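Putative Xylose isomerase (Rhodospirillum rubrum, PDB 3QXB) belongs to the xylose isomerase-like TIM-barrel family, binds iron and manganese and probably acts as an isomerase. Local coordinates at residues 276-280 against 281-285. Residues are numbered along the deposited sequence; the frame is centred on the assembly and turned at random.
Sequences YALTD and QTFFA
Gln281 reaches back along its own chain to Thr279, in the loop that carries a TIM barrel from helix 266-275 into its eighth strand, 283-285. Here a side-chain amide takes up a backbone N-H two residues earlier in the loop leading into the strand. The helix ends in a Schellman motif with Ala277 at C-prime, and Gln281 sits at the centre of an inverse gamma turn. Because its chain bends at chi2 (92°), the amide folds back and Gln281 OE1 accepts the N-H of Thr279 at 2.8 Å, in the carbonyl plane and nearly straight (N-H...O 165°). The Asp280 carboxylate stands almost perpendicular to that amide, Asp280 OD1 lying 3.6 Å from Gln281 CD. Leu278 crosses the Gln281 side chain at about a right angle and brings Leu278 CB to 3.6 Å from Gln281 OE1. Leu278 CD1 meets the Phe283 ring obliquely, 3.6 Å from CE1, while Trp273 and Tyr243 pack edge-to-face with that ring, joining loop, helix and barrel wall. With an alanine here in place of Gln281, Thr279 N would probably be left without this acceptor, and the water beside it without its amide donor. On the amide's other branch, Gln281 NE2 donates to that water, 3.2 Å away, which also hydrogen-bonds Thr279 OG1.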
loop_
_atom_site.group_PDB
_atom_site.type_symbol
_atom_site.label_atom_id
_atom_site.label_comp_id
_atom_site.label_asym_id
_atom_site.label_seq_id
_atom_site.Cartn_x
_atom_site.Cartn_y
_atom_site.Cartn_z
ATOM N N TYR A 276 5.164 -30.424 14.343
ATOM C CA TYR A 276 5.092 -30.841 12.949
ATOM C C TYR A 276 6.456 -31.171 12.332
ATOM O O TYR A 276 6.552 -31.370 11.130
ATOM C CB TYR A 276 4.312 -29.784 12.146
ATOM C CG TYR A 276 2.844 -29.811 12.498
ATOM C CD1 TYR A 276 2.013 -30.830 12.007
ATOM C CD2 TYR A 276 2.293 -28.879 13.366
ATOM C CE1 TYR A 276 0.667 -30.892 12.353
ATOM C CE2 TYR A 276 0.948 -28.934 13.718
ATOM C CZ TYR A 276 0.146 -29.950 13.206
ATOM O OH TYR A 276 -1.180 -29.995 13.517
ATOM N N ALA A 277 7.504 -31.243 13.152
ATOM C CA ALA A 277 8.844 -31.591 12.685
ATOM C C ALA A 277 9.296 -30.697 11.521
ATOM O O ALA A 277 9.864 -31.178 10.557
ATOM C CB ALA A 277 8.881 -33.094 12.265
ATOM N N LEU A 278 9.037 -29.398 11.588
ATOM C CA LEU A 278 9.383 -28.544 10.464
ATOM C C LEU A 278 10.910 -28.443 10.408
ATOM O O LEU A 278 11.576 -28.656 11.426
ATOM C CB LEU A 278 8.733 -27.176 10.621
ATOM C CG LEU A 278 7.204 -27.108 10.677
ATOM C CD1 LEU A 278 6.772 -25.617 10.613
ATOM C CD2 LEU A 278 6.576 -27.904 9.560
ATOM N N THR A 279 11.448 -28.130 9.229
ATOM C CA THR A 279 12.901 -28.094 9.014
ATOM C C THR A 279 13.354 -26.858 8.262
ATOM O O THR A 279 14.119 -26.053 8.795
ATOM C CB THR A 279 13.373 -29.304 8.214
ATOM O OG1 THR A 279 12.560 -29.445 7.044
ATOM C CG2 THR A 279 13.294 -30.598 9.075
ATOM N N ASP A 280 12.905 -26.715 7.019
ATOM C CA ASP A 280 13.323 -25.568 6.183
ATOM C C ASP A 280 12.196 -24.599 5.865
ATOM O O ASP A 280 12.416 -23.626 5.109
ATOM C CB ASP A 280 14.073 -26.016 4.900
ATOM C CG ASP A 280 13.202 -26.775 3.927
ATOM O OD1 ASP A 280 11.988 -26.896 4.167
ATOM O OD2 ASP A 280 13.746 -27.265 2.907
ATOM N N GLN A 281 11.022 -24.791 6.484
ATOM C CA GLN A 281 9.862 -23.937 6.167
ATOM C C GLN A 281 9.857 -22.664 6.998
ATOM O O GLN A 281 9.136 -22.544 7.984
ATOM C CB GLN A 281 8.565 -24.715 6.335
ATOM C CG GLN A 281 8.530 -25.960 5.506
ATOM C CD GLN A 281 9.038 -27.177 6.263
ATOM O OE1 GLN A 281 9.824 -27.054 7.208
ATOM N NE2 GLN A 281 8.584 -28.349 5.853
ATOM N N THR A 282 10.645 -21.692 6.535
ATOM C CA THR A 282 11.003 -20.487 7.306
ATOM C C THR A 282 9.782 -19.742 7.855
ATOM O O THR A 282 8.788 -19.531 7.166
ATOM C CB THR A 282 11.873 -19.536 6.439
ATOM O OG1 THR A 282 12.868 -20.321 5.773
ATOM C CG2 THR A 282 12.572 -18.427 7.291
ATOM N N PHE A 283 9.866 -19.393 9.127
ATOM C CA PHE A 283 8.908 -18.529 9.775
ATOM C C PHE A 283 9.467 -17.102 9.588
ATOM O O PHE A 283 10.334 -16.638 10.374
ATOM C CB PHE A 283 8.843 -18.836 11.264
ATOM C CG PHE A 283 7.981 -20.013 11.672
ATOM C CD1 PHE A 283 7.475 -20.959 10.780
ATOM C CD2 PHE A 283 7.723 -20.204 13.022
ATOM C CE1 PHE A 283 6.724 -22.047 11.230
ATOM C CE2 PHE A 283 6.963 -21.271 13.476
ATOM C CZ PHE A 283 6.456 -22.198 12.600
ATOM N N PHE A 284 9.002 -16.413 8.542
ATOM C CA PHE A 284 9.367 -15.033 8.292
ATOM C C PHE A 284 8.486 -14.066 9.097
ATOM O O PHE A 284 7.267 -14.031 8.904
ATOM C CB PHE A 284 9.188 -14.672 6.805
ATOM C CG PHE A 284 10.088 -15.422 5.850
ATOM C CD1 PHE A 284 11.424 -15.110 5.725
ATOM C CD2 PHE A 284 9.585 -16.417 5.052
ATOM C CE1 PHE A 284 12.227 -15.789 4.797
ATOM C CE2 PHE A 284 10.387 -17.074 4.120
ATOM C CZ PHE A 284 11.686 -16.751 4.000
ATOM N N ALA A 285 9.110 -13.265 9.951
ATOM C CA ALA A 285 8.406 -12.234 10.676
ATOM C C ALA A 285 7.992 -11.197 9.668
ATOM O O ALA A 285 8.850 -10.695 8.951
ATOM C CB ALA A 285 9.285 -11.580 11.725
HETATM O O HOH W 1 10.089 -30.747 7.285
#